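Local coordinates for protein lysine/ornithine decarboxylase (Vibrio vulnificus, PDB 2PLJ) that catalyses the decarboxylation of lysine and ornithine, probably to cadaverine and putrescine, using a pyridoxal phosphate cofactor held in a beta/alpha barrel, at residues L81-A84 / L85-P89; R95-A99 / E100-F104; S217-N221 / P222-V226; D268-C271 / A272-E276; A289-G292 / R293-A297. All coordinates share one frame; numbering follows the deposited sequence. Where two conformers were deposited one is given.

Interaction 1. Residues L81-A84 / L85-P89; sequences LHYA and LKPLP. With P3T ((4-{[(4-aminobutyl)amino]methyl}-5-hydroxy-6-methylpyridin-3-yl)methyl dihydrogen phosphate), chain D.
Strand 79-84 runs out at A84, and the chain folds into a type I beta turn from L85 to L88, closed by L88 N bonding to L85 O at 2.9 Å. The turn brings L88 back to Y83, whose hydroxyl donates to the carbonyl of L88 (OH to O 2.8 Å). With CG of Y83 anti to the backbone N (chi1 175°), the ring reaches forward past the strand end. The acceptor lies at the ring edge, near its plane, while the hydroxyl stands 28° out of the L88 carbonyl plane. L85 meets the same tyrosine from another side: its backbone N lies over one ring face, and its CD1 packs on Y83 CD2 at 4.0 Å. CD of P87 sits 3.1 Å from A84 O, against the last peptide of the strand. From this turn K86, bent at its last two torsions, reaches the cofactor adduct; NZ is modelled as covalently bonded to CAG of P3T at 1.3 Å, consistent with the Schiff-base lysine of this family. NAN of P3T is also only 2.0 Å from NZ, so the bonding around CAG is not settled. A84 CB touches CAM of P3T at 3.8 Å. Strands 103-106 and 286-289 flank strand 79-84 in the barrel, L85 packs against helix 109-117, and Y83, P87 and L88 rest on the short helix 293-296.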
# COMPACT_ATOMS: atom_id res chain seq x y z
N LEU A 81 14.70 23.41 11.30
CA LEU A 81 14.28 22.27 10.48
C LEU A 81 13.58 21.21 11.31
O LEU A 81 14.19 20.56 12.17
CB LEU A 81 15.48 21.67 9.74
CG LEU A 81 16.29 22.66 8.88
CD1 LEU A 81 17.54 21.98 8.27
CD2 LEU A 81 15.39 23.31 7.81
N HIS A 82 12.29 21.04 11.03
CA HIS A 82 11.47 20.03 11.68
C HIS A 82 11.34 18.82 10.76
O HIS A 82 10.55 18.84 9.81
CB HIS A 82 10.08 20.63 11.98
CG HIS A 82 10.06 21.56 13.16
ND1 HIS A 82 10.54 22.85 13.12
CD2 HIS A 82 9.62 21.37 14.43
CE1 HIS A 82 10.39 23.43 14.30
NE2 HIS A 82 9.85 22.54 15.13
N TYR A 83 12.10 17.77 11.04
CA TYR A 83 11.98 16.55 10.20
C TYR A 83 10.56 15.95 10.22
O TYR A 83 10.04 15.66 11.29
CB TYR A 83 12.99 15.50 10.71
CG TYR A 83 12.84 14.18 9.98
CD1 TYR A 83 13.01 14.10 8.60
CD2 TYR A 83 12.50 13.01 10.67
CE1 TYR A 83 12.90 12.87 7.93
CE2 TYR A 83 12.37 11.78 10.02
CZ TYR A 83 12.55 11.73 8.64
OH TYR A 83 12.44 10.51 7.98
N ALA A 84 9.96 15.80 9.04
CA ALA A 84 8.65 15.17 8.92
C ALA A 84 8.84 13.64 9.00
O ALA A 84 9.53 13.02 8.13
CB ALA A 84 7.96 15.58 7.60
N LEU A 85 8.29 13.05 10.04
CA LEU A 85 8.43 11.59 10.21
C LEU A 85 7.78 10.83 9.07
O LEU A 85 8.23 9.72 8.73
CB LEU A 85 7.83 11.12 11.54
CG LEU A 85 8.80 11.08 12.71
CD1 LEU A 85 9.29 12.48 13.04
CD2 LEU A 85 8.13 10.38 13.91
N LYS A 86 6.72 11.39 8.50
CA LYS A 86 5.84 10.68 7.50
C LYS A 86 6.60 9.79 6.47
O LYS A 86 6.29 8.59 6.29
CB LYS A 86 5.02 11.73 6.68
CG LYS A 86 3.84 12.43 7.34
CD LYS A 86 3.30 13.50 6.35
CE LYS A 86 3.86 13.31 4.90
NZ LYS A 86 4.22 14.53 4.09
N PRO A 87 7.59 10.37 5.75
CA PRO A 87 8.24 9.54 4.72
C PRO A 87 9.06 8.34 5.21
O PRO A 87 9.27 7.39 4.44
CB PRO A 87 9.19 10.51 4.02
CG PRO A 87 9.46 11.58 5.10
CD PRO A 87 8.11 11.76 5.73
N LEU A 88 9.56 8.42 6.45
CA LEU A 88 10.41 7.35 7.03
C LEU A 88 10.39 7.55 8.55
O LEU A 88 11.25 8.23 9.09
CB LEU A 88 11.85 7.39 6.46
CG LEU A 88 12.73 6.25 7.02
CD1 LEU A 88 12.08 4.85 6.73
CD2 LEU A 88 14.16 6.35 6.47
N PRO A 89 9.34 7.03 9.21
CA PRO A 89 9.15 7.22 10.65
C PRO A 89 9.95 6.20 11.44
O PRO A 89 9.37 5.33 12.12
CB PRO A 89 7.64 6.99 10.82
CG PRO A 89 7.31 5.92 9.79
CD PRO A 89 8.20 6.29 8.60
OAE P3T D . 9.76 17.23 2.37
PAU P3T D . 8.60 16.31 1.81
OAF P3T D . 8.84 14.78 2.24
OAC P3T D . 8.34 16.43 0.32
OAP P3T D . 7.19 16.66 2.54
CAM P3T D . 7.11 16.50 4.02
CAS P3T D . 5.77 17.14 4.42
CAH P3T D . 5.91 18.30 5.19
NAO P3T D . 4.83 18.96 5.59
CAQ P3T D . 3.60 18.59 5.26
CAA P3T D . 2.39 19.43 5.74
CAR P3T D . 3.39 17.44 4.46
OAD P3T D . 2.13 17.08 4.16
CAT P3T D . 4.50 16.70 4.01
CAG P3T D . 4.29 15.51 3.25
NAN P3T D . 3.17 15.35 2.56
CAL P3T D . 2.78 14.16 1.75
CAK P3T D . 3.90 13.67 0.81
CAJ P3T D . 3.35 12.38 0.13
CAI P3T D . 4.38 11.79 -0.84
NAB P3T D . 3.81 10.70 -1.66

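Interaction 2. Residues R95-A99 / E100-F104; sequences RTLLA and EGASF
From L97 to A102 the backbone closes the end of helix 91-100 by folding back on its last turn, with G101 as the first residue to leave helical angles (phi 108°). A102 N donates to L97 O at 3.0 Å in a fairly straight bond, and inside it G101 N donates to L98 O at 3.1 Å. Both donors stand well above the planes of the carbonyls they meet. G101 N and E100 N also make weak bonds to L97 O, leaving that carbonyl ringed by three amides. The nested pair A102 N to L97 O and G101 N to L98 O, with the positive phi, defines a Schellman motif, which turns the chain out of the helix of the beta-alpha-beta unit 79-84, 91-100, 103-106 and into its second strand. The apolar contact joins L97 to A102, CB to CB at 3.8 Å, across the mouth of the turn. Two residues on, F104 swings its ring back under the helix: CG lies beside the backbone N (chi1 -62°), and CZ arrives 3.6 Å from L98 N, which is met by the ring edge. The same end of the ring packs on CB of L97, at 4.0 Å from CZ, and on CB of L98. A water donates to both L98 O and A102 O, bridging the helix end to the outgoing chain. E100 leads its side chain away from this turn toward helix 62-75, where its carboxylate forms a salt bridge with R70, and L97 and F104 both touch Y83 of strand 79-84.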
# COMPACT_ATOMS: atom_id res chain seq x y z
N ARG A 95 16.44 9.27 16.40
CA ARG A 95 17.59 9.41 17.31
C ARG A 95 18.77 10.14 16.66
O ARG A 95 19.38 11.04 17.28
CB ARG A 95 18.07 8.05 17.84
CG ARG A 95 17.10 7.40 18.82
CD ARG A 95 17.84 6.38 19.70
NE ARG A 95 18.48 5.33 18.90
CZ ARG A 95 17.93 4.15 18.62
NH1 ARG A 95 16.69 3.88 19.07
NH2 ARG A 95 18.61 3.25 17.91
N THR A 96 19.07 9.76 15.42
CA THR A 96 20.21 10.34 14.68
C THR A 96 20.03 11.86 14.53
O THR A 96 20.94 12.66 14.78
CB THR A 96 20.36 9.65 13.29
OG1 THR A 96 20.79 8.28 13.45
CG2 THR A 96 21.35 10.42 12.39
N LEU A 97 18.82 12.25 14.13
CA LEU A 97 18.47 13.67 13.93
C LEU A 97 18.39 14.44 15.24
O LEU A 97 18.87 15.58 15.33
CB LEU A 97 17.17 13.74 13.15
CG LEU A 97 17.34 13.35 11.69
CD1 LEU A 97 15.94 13.29 11.11
CD2 LEU A 97 18.30 14.32 10.89
N LEU A 98 17.81 13.82 16.27
CA LEU A 98 17.80 14.46 17.59
C LEU A 98 19.25 14.82 18.02
O LEU A 98 19.53 15.93 18.51
CB LEU A 98 17.14 13.54 18.61
CG LEU A 98 17.08 14.04 20.07
CD1 LEU A 98 16.18 15.29 20.17
CD2 LEU A 98 16.59 12.90 20.97
N ALA A 99 20.16 13.87 17.85
CA ALA A 99 21.54 14.05 18.29
C ALA A 99 22.21 15.18 17.47
O ALA A 99 23.09 15.89 17.95
CB ALA A 99 22.31 12.73 18.15
N GLU A 100 21.76 15.32 16.22
CA GLU A 100 22.30 16.29 15.29
C GLU A 100 21.77 17.73 15.57
O GLU A 100 22.36 18.72 15.12
CB GLU A 100 22.02 15.77 13.86
CG GLU A 100 22.71 16.47 12.74
CD GLU A 100 24.24 16.41 12.73
OE1 GLU A 100 24.91 15.50 13.29
OE2 GLU A 100 24.79 17.37 12.15
N GLY A 101 20.68 17.84 16.33
CA GLY A 101 20.09 19.13 16.69
C GLY A 101 18.77 19.45 15.99
O GLY A 101 18.24 20.57 16.12
N ALA A 102 18.22 18.46 15.29
CA ALA A 102 16.99 18.64 14.52
C ALA A 102 15.78 18.81 15.43
O ALA A 102 15.80 18.38 16.57
CB ALA A 102 16.73 17.45 13.58
N SER A 103 14.73 19.43 14.87
CA SER A 103 13.40 19.39 15.48
C SER A 103 12.54 18.41 14.62
O SER A 103 13.07 17.76 13.68
CB SER A 103 12.80 20.80 15.52
OG SER A 103 13.59 21.65 16.35
N PHE A 104 11.25 18.30 14.96
CA PHE A 104 10.39 17.24 14.34
C PHE A 104 9.01 17.76 14.04
O PHE A 104 8.48 18.64 14.74
CB PHE A 104 10.33 16.03 15.29
CG PHE A 104 11.68 15.41 15.50
CD1 PHE A 104 12.22 14.54 14.54
CD2 PHE A 104 12.48 15.82 16.57
CE1 PHE A 104 13.51 14.00 14.70
CE2 PHE A 104 13.77 15.30 16.73
CZ PHE A 104 14.29 14.39 15.79
O HOH W 1 17.72 18.17 18.56
O HOH W 2 24.96 18.50 17.03

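Interaction 3. Residues S217-N221 / P222-V226; sequences SQTTN and PNKYV. With P3T ((4-{[(4-aminobutyl)amino]methyl}-5-hydroxy-6-methylpyridin-3-yl)methyl dihydrogen phosphate), chain D.
A side-chain cap at N221 opens helix 223-241, on the loop that follows barrel strand 207-212 and also carries S217, which binds the cofactor phosphate. OD1 of N221 accepts from N223 N at 2.8 Å, with the donor 49° out of the amide plane. CG anti to the backbone N (chi1 -175°) carries the amide forward over the first turn, where it lies alongside the side chain of N223, the two pointing the same way with their planes 28° apart. The backbone carbonyl of N221 adds a weak bond from K224 N, so main chain and side chain of one residue together receive two of the early helix amides. Behind the cap, T219 points into the turn: its CG2 packs on both CE2 of Y225, at 3.8 Å, and CD of K224. K224 is extended beyond CG, and its NZ returns to the loop through water, one molecule donating to T219 OG1 while accepting from NZ. T219 OG1 is also bonded to G216 O. Y225 is fixed by its hydroxyl, bonded to G254 O, and by its ring, nearly parallel to that of F256. P222 faces helix 267-278 at F270 and P273. Earlier in the loop, S217 OG donates to phosphate oxygen OAC of P3T at 2.6 Å, and is itself bonded to NH2 of R293.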
# COMPACT_ATOMS: atom_id res chain seq x y z
N SER A 217 5.18 17.91 -2.54
CA SER A 217 6.40 17.10 -2.42
C SER A 217 7.18 17.05 -3.76
O SER A 217 6.57 17.15 -4.86
CB SER A 217 6.04 15.69 -1.89
OG SER A 217 7.20 14.99 -1.45
N GLN A 218 8.52 16.93 -3.66
CA GLN A 218 9.43 16.91 -4.82
C GLN A 218 9.15 18.12 -5.72
O GLN A 218 8.87 17.98 -6.91
CB GLN A 218 9.34 15.57 -5.57
CG GLN A 218 10.39 15.33 -6.66
CD GLN A 218 11.83 15.11 -6.15
OE1 GLN A 218 12.11 15.11 -4.94
NE2 GLN A 218 12.74 14.87 -7.09
N THR A 219 9.14 19.29 -5.11
CA THR A 219 8.96 20.55 -5.85
C THR A 219 10.29 20.92 -6.46
O THR A 219 11.28 21.08 -5.74
CB THR A 219 8.49 21.67 -4.89
OG1 THR A 219 7.13 21.43 -4.53
CG2 THR A 219 8.58 23.05 -5.59
N THR A 220 10.31 21.09 -7.79
CA THR A 220 11.57 21.32 -8.50
C THR A 220 11.79 22.80 -8.83
O THR A 220 12.90 23.20 -9.19
CB THR A 220 11.66 20.46 -9.76
OG1 THR A 220 10.50 20.68 -10.58
CG2 THR A 220 11.81 18.96 -9.36
N ASN A 221 10.72 23.59 -8.70
CA ASN A 221 10.76 25.05 -8.94
C ASN A 221 10.66 25.82 -7.63
O ASN A 221 9.58 25.88 -7.02
CB ASN A 221 9.62 25.48 -9.88
CG ASN A 221 9.69 26.96 -10.25
OD1 ASN A 221 10.52 27.71 -9.71
ND2 ASN A 221 8.85 27.39 -11.19
N PRO A 222 11.77 26.44 -7.19
CA PRO A 222 11.72 27.17 -5.93
C PRO A 222 10.84 28.42 -5.95
O PRO A 222 10.54 28.95 -4.88
CB PRO A 222 13.19 27.53 -5.69
CG PRO A 222 13.80 27.60 -7.04
CD PRO A 222 13.11 26.51 -7.82
N ASN A 223 10.45 28.90 -7.13
CA ASN A 223 9.54 30.06 -7.21
C ASN A 223 8.20 29.82 -6.49
O ASN A 223 7.59 30.77 -6.02
CB ASN A 223 9.30 30.50 -8.66
CG ASN A 223 8.58 31.85 -8.74
OD1 ASN A 223 9.04 32.85 -8.15
ND2 ASN A 223 7.47 31.90 -9.46
N LYS A 224 7.77 28.56 -6.39
CA LYS A 224 6.59 28.22 -5.56
C LYS A 224 6.74 28.71 -4.12
O LYS A 224 5.81 29.33 -3.55
CB LYS A 224 6.29 26.72 -5.58
CG LYS A 224 5.92 26.21 -6.96
CD LYS A 224 5.32 24.83 -6.88
CE LYS A 224 4.99 24.33 -8.28
NZ LYS A 224 4.48 22.94 -8.26
N TYR A 225 7.92 28.46 -3.54
CA TYR A 225 8.22 28.96 -2.19
C TYR A 225 8.22 30.47 -2.12
O TYR A 225 7.65 31.08 -1.20
CB TYR A 225 9.55 28.42 -1.69
CG TYR A 225 9.57 26.90 -1.50
CD1 TYR A 225 9.26 26.31 -0.27
CD2 TYR A 225 9.90 26.07 -2.58
CE1 TYR A 225 9.27 24.89 -0.09
CE2 TYR A 225 9.92 24.65 -2.43
CZ TYR A 225 9.63 24.08 -1.19
OH TYR A 225 9.65 22.73 -1.07
N VAL A 226 8.91 31.09 -3.08
CA VAL A 226 9.02 32.55 -3.11
C VAL A 226 7.63 33.21 -3.12
O VAL A 226 7.37 34.10 -2.32
CB VAL A 226 9.85 33.00 -4.34
CG1 VAL A 226 9.91 34.52 -4.42
CG2 VAL A 226 11.26 32.39 -4.26
OAE P3T D . 9.76 17.23 2.37
PAU P3T D . 8.60 16.31 1.81
OAF P3T D . 8.84 14.78 2.24
OAC P3T D . 8.34 16.43 0.32
OAP P3T D . 7.19 16.66 2.54
CAM P3T D . 7.11 16.50 4.02
CAS P3T D . 5.77 17.14 4.42
CAH P3T D . 5.91 18.30 5.19
NAO P3T D . 4.83 18.96 5.59
CAQ P3T D . 3.60 18.59 5.26
CAA P3T D . 2.39 19.43 5.74
CAR P3T D . 3.39 17.44 4.46
OAD P3T D . 2.13 17.08 4.16
CAT P3T D . 4.50 16.70 4.01
CAG P3T D . 4.29 15.51 3.25
NAN P3T D . 3.17 15.35 2.56
CAL P3T D . 2.78 14.16 1.75
CAK P3T D . 3.90 13.67 0.81
CAJ P3T D . 3.35 12.38 0.13
CAI P3T D . 4.38 11.79 -0.84
NAB P3T D . 3.81 10.70 -1.66
O HOH W 3 5.23 21.52 -6.29
O HOH W 4 7.56 22.12 -8.99

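Interaction 4. Residues D268-C271 / A272-E276; sequences DQFC and APINE
CD1 of I274 lies against the ring of F270, one helical turn back, at 3.9 Å from CE2, with the two side chains crossing at a slant. CG1 of I274 lies beside the backbone N (chi1 -56°), and the chain extends from there so that its end reaches the ring. Its CD1 also approaches SG of C271 at 4.3 Å. Beneath these side chains the helix is kinked. The ring of P273 occupies the position where an amide hydrogen would otherwise point back, and its CD sits 3.3 Å from Q269 O and 3.4 Å from F270 O. Just before it, A272 N bonds weakly to D268 O and, longer, to Q269 O. Regular bonding resumes at N275, whose N meets C271 O at 2.8 Å, the carbonyl directed almost straight at it (C=O to donor 170°). Around this helix, 267-278, which links strands 249-251 and 286-289 in a beta-alpha-beta crossover, the neighbours divide by face. Y225 and I229 of helix 223-241 pack on I274, V226 meets P273, and F270 also touches P257. C271 is met by A75 of helix 62-75 and by L76 just after it. The side-chain contacts are apolar, while proline, having no amide hydrogen, withholds one donor from the helix, and the bend is framed by hydrophobic contacts with both adjoining helices.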
# COMPACT_ATOMS: atom_id res chain seq x y z
N ASP A 268 21.67 24.25 -2.37
CA ASP A 268 22.06 25.68 -2.16
C ASP A 268 21.41 26.61 -3.17
O ASP A 268 20.86 27.66 -2.80
CB ASP A 268 23.57 25.93 -2.21
CG ASP A 268 24.32 25.18 -1.16
OD1 ASP A 268 23.72 24.86 -0.12
OD2 ASP A 268 25.53 24.92 -1.39
N GLN A 269 21.47 26.21 -4.44
CA GLN A 269 20.91 27.00 -5.53
C GLN A 269 19.39 27.06 -5.43
O GLN A 269 18.79 28.13 -5.64
CB GLN A 269 21.32 26.42 -6.88
CG GLN A 269 22.78 26.61 -7.20
CD GLN A 269 23.21 25.74 -8.35
OE1 GLN A 269 22.43 25.48 -9.28
NE2 GLN A 269 24.45 25.26 -8.29
N PHE A 270 18.80 25.91 -5.08
CA PHE A 270 17.36 25.82 -4.84
C PHE A 270 16.91 26.79 -3.79
O PHE A 270 15.92 27.51 -4.00
CB PHE A 270 16.97 24.39 -4.43
CG PHE A 270 15.50 24.15 -4.42
CD1 PHE A 270 14.85 23.69 -5.58
CD2 PHE A 270 14.76 24.35 -3.25
CE1 PHE A 270 13.49 23.42 -5.58
CE2 PHE A 270 13.39 24.08 -3.22
CZ PHE A 270 12.74 23.60 -4.37
N CYS A 271 17.64 26.87 -2.68
CA CYS A 271 17.21 27.69 -1.53
C CYS A 271 17.56 29.17 -1.62
O CYS A 271 17.04 29.97 -0.85
CB CYS A 271 17.72 27.09 -0.22
SG CYS A 271 16.95 25.46 0.11
N ALA A 272 18.50 29.51 -2.51
CA ALA A 272 18.93 30.91 -2.73
C ALA A 272 17.74 31.90 -2.84
O ALA A 272 17.68 32.86 -2.05
CB ALA A 272 19.89 31.00 -3.96
N PRO A 273 16.80 31.68 -3.80
CA PRO A 273 15.65 32.60 -3.91
C PRO A 273 14.72 32.55 -2.71
O PRO A 273 14.08 33.54 -2.38
CB PRO A 273 14.90 32.15 -5.18
CG PRO A 273 15.47 30.85 -5.56
CD PRO A 273 16.78 30.64 -4.85
N ILE A 274 14.67 31.39 -2.05
CA ILE A 274 13.90 31.23 -0.82
C ILE A 274 14.48 32.15 0.27
O ILE A 274 13.75 32.97 0.87
CB ILE A 274 13.89 29.75 -0.33
CG1 ILE A 274 13.35 28.81 -1.44
CG2 ILE A 274 13.06 29.64 0.93
CD1 ILE A 274 13.22 27.34 -1.03
N ASN A 275 15.79 32.03 0.50
CA ASN A 275 16.48 32.89 1.45
C ASN A 275 16.24 34.38 1.18
O ASN A 275 16.07 35.17 2.12
CB ASN A 275 17.98 32.59 1.45
CG ASN A 275 18.30 31.21 2.04
OD1 ASN A 275 19.28 30.56 1.65
ND2 ASN A 275 17.46 30.77 2.98
N GLU A 276 16.22 34.75 -0.09
CA GLU A 276 15.99 36.15 -0.47
C GLU A 276 14.59 36.62 -0.10
O GLU A 276 14.42 37.71 0.44
CB GLU A 276 16.22 36.34 -1.95
CG GLU A 276 17.66 36.12 -2.36
CD GLU A 276 17.84 36.16 -3.87
OE1 GLU A 276 17.28 37.08 -4.52
OE2 GLU A 276 18.54 35.26 -4.40

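Interaction 5. Residues A289-G292 / R293-A297; sequences AEPG and RFICA. With P3T ((4-{[(4-aminobutyl)amino]methyl}-5-hydroxy-6-methylpyridin-3-yl)methyl dihydrogen phosphate), chain D.
The phosphate site of the cofactor lies where the loop after strand 286-289 enters helix 293-296, at G292 and R293. G292 N donates to OAE of P3T at 2.8 Å, and R293 N to OAF at 2.7 Å, so successive amides grip two different phosphate oxygens. G292 has no side chain to come between its backbone and the phosphate. Its own carbonyl turns the other way and starts the helix, accepting from I295 N at 2.9 Å, with the donor 42° out of the carbonyl plane, and weakly from C296 N. The turn is packed by I295, whose CD1 rests on CG of P291 at 3.7 Å. Upstream, E290 extends along the pyridine side of the adduct and brings OE2 to 2.7 Å from ring nitrogen NAO. R293, with CG anti to its N (chi1 -177°) and a bend farther out, carries its guanidinium past the aminobutyl arm to D334, in a salt bridge, and to Y260. The phosphate thus faces the start of a short helix, whose backbone dipoles would be expected to favour its negative charge.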
# COMPACT_ATOMS: atom_id res chain seq x y z
N ALA A 289 10.89 25.00 8.80
CA ALA A 289 10.51 24.20 7.63
C ALA A 289 10.27 22.78 8.10
O ALA A 289 10.65 22.43 9.24
CB ALA A 289 11.58 24.21 6.55
N GLU A 290 9.71 21.97 7.21
CA GLU A 290 9.24 20.61 7.54
C GLU A 290 9.80 19.60 6.52
O GLU A 290 9.01 18.87 5.87
CB GLU A 290 7.70 20.55 7.51
CG GLU A 290 6.97 21.44 8.53
CD GLU A 290 5.49 21.70 8.17
OE1 GLU A 290 4.79 22.36 8.97
OE2 GLU A 290 5.01 21.23 7.10
N PRO A 291 11.14 19.54 6.37
CA PRO A 291 11.68 18.67 5.33
C PRO A 291 11.45 17.20 5.70
O PRO A 291 11.62 16.81 6.88
CB PRO A 291 13.18 19.01 5.32
CG PRO A 291 13.47 19.47 6.78
CD PRO A 291 12.19 20.20 7.18
N GLY A 292 11.05 16.39 4.72
CA GLY A 292 10.96 14.94 4.91
C GLY A 292 11.90 14.25 3.93
O GLY A 292 13.04 13.86 4.29
N ARG A 293 11.42 14.15 2.69
CA ARG A 293 12.11 13.41 1.64
C ARG A 293 13.58 13.79 1.53
O ARG A 293 14.45 12.94 1.33
CB ARG A 293 11.42 13.68 0.30
CG ARG A 293 12.01 12.88 -0.88
CD ARG A 293 11.41 13.37 -2.24
NE ARG A 293 9.94 13.40 -2.27
CZ ARG A 293 9.17 12.38 -2.67
NH1 ARG A 293 9.72 11.20 -3.05
NH2 ARG A 293 7.85 12.52 -2.69
N PHE A 294 13.88 15.10 1.63
CA PHE A 294 15.26 15.51 1.38
C PHE A 294 16.23 14.85 2.36
O PHE A 294 17.34 14.47 2.02
CB PHE A 294 15.39 17.05 1.44
CG PHE A 294 16.76 17.53 1.04
CD1 PHE A 294 17.08 17.76 -0.31
CD2 PHE A 294 17.77 17.69 2.01
CE1 PHE A 294 18.36 18.16 -0.69
CE2 PHE A 294 19.06 18.12 1.66
CZ PHE A 294 19.37 18.36 0.31
N ILE A 295 15.77 14.67 3.60
CA ILE A 295 16.63 14.11 4.63
C ILE A 295 16.79 12.59 4.50
O ILE A 295 17.92 12.07 4.64
CB ILE A 295 16.14 14.53 6.06
CG1 ILE A 295 16.44 16.03 6.27
CG2 ILE A 295 16.85 13.75 7.18
CD1 ILE A 295 15.76 16.60 7.49
N CYS A 296 15.69 11.88 4.25
CA CYS A 296 15.71 10.40 4.30
C CYS A 296 15.88 9.72 2.96
O CYS A 296 16.43 8.63 2.91
CB CYS A 296 14.48 9.82 5.02
SG CYS A 296 12.93 10.35 4.30
N ALA A 297 15.39 10.33 1.88
CA ALA A 297 15.35 9.57 0.62
C ALA A 297 16.71 8.94 0.20
O ALA A 297 16.75 7.76 -0.15
CB ALA A 297 14.73 10.40 -0.54
OAE P3T D . 9.76 17.23 2.37
PAU P3T D . 8.60 16.31 1.81
OAF P3T D . 8.84 14.78 2.24
OAC P3T D . 8.34 16.43 0.32
OAP P3T D . 7.19 16.66 2.54
CAM P3T D . 7.11 16.50 4.02
CAS P3T D . 5.77 17.14 4.42
CAH P3T D . 5.91 18.30 5.19
NAO P3T D . 4.83 18.96 5.59
CAQ P3T D . 3.60 18.59 5.26
CAA P3T D . 2.39 19.43 5.74
CAR P3T D . 3.39 17.44 4.46
OAD P3T D . 2.13 17.08 4.16
CAT P3T D . 4.50 16.70 4.01
CAG P3T D . 4.29 15.51 3.25
NAN P3T D . 3.17 15.35 2.56
CAL P3T D . 2.78 14.16 1.75
CAK P3T D . 3.90 13.67 0.81
CAJ P3T D . 3.35 12.38 0.13
CAI P3T D . 4.38 11.79 -0.84
NAB P3T D . 3.81 10.70 -1.66

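Interactions 1, 3 and 5 converge on the P3T adduct: the first supplies the lysine bond, the other two grip the phosphate. Interactions 1 and 5 lie closest, their centres 6 Å apart, joined by probable backbone hydrogen bonds, H82 N to A289 O (2.8 Å) between neighbouring strands and A84 N to P291 O (2.9 Å) just past the strand end. Interaction 2 flanks interaction 1 through Y83 N to S103 O (2.8 Å) and meets interaction 5 where L97 packs on I295. S217 and R293 tie interaction 3 to interaction 5. Interaction 4 lies beside interaction 3, on the next helix of the barrel, with F270 CZ 3.6 Å from Y225 CE2; it does not touch interaction 1 or 5.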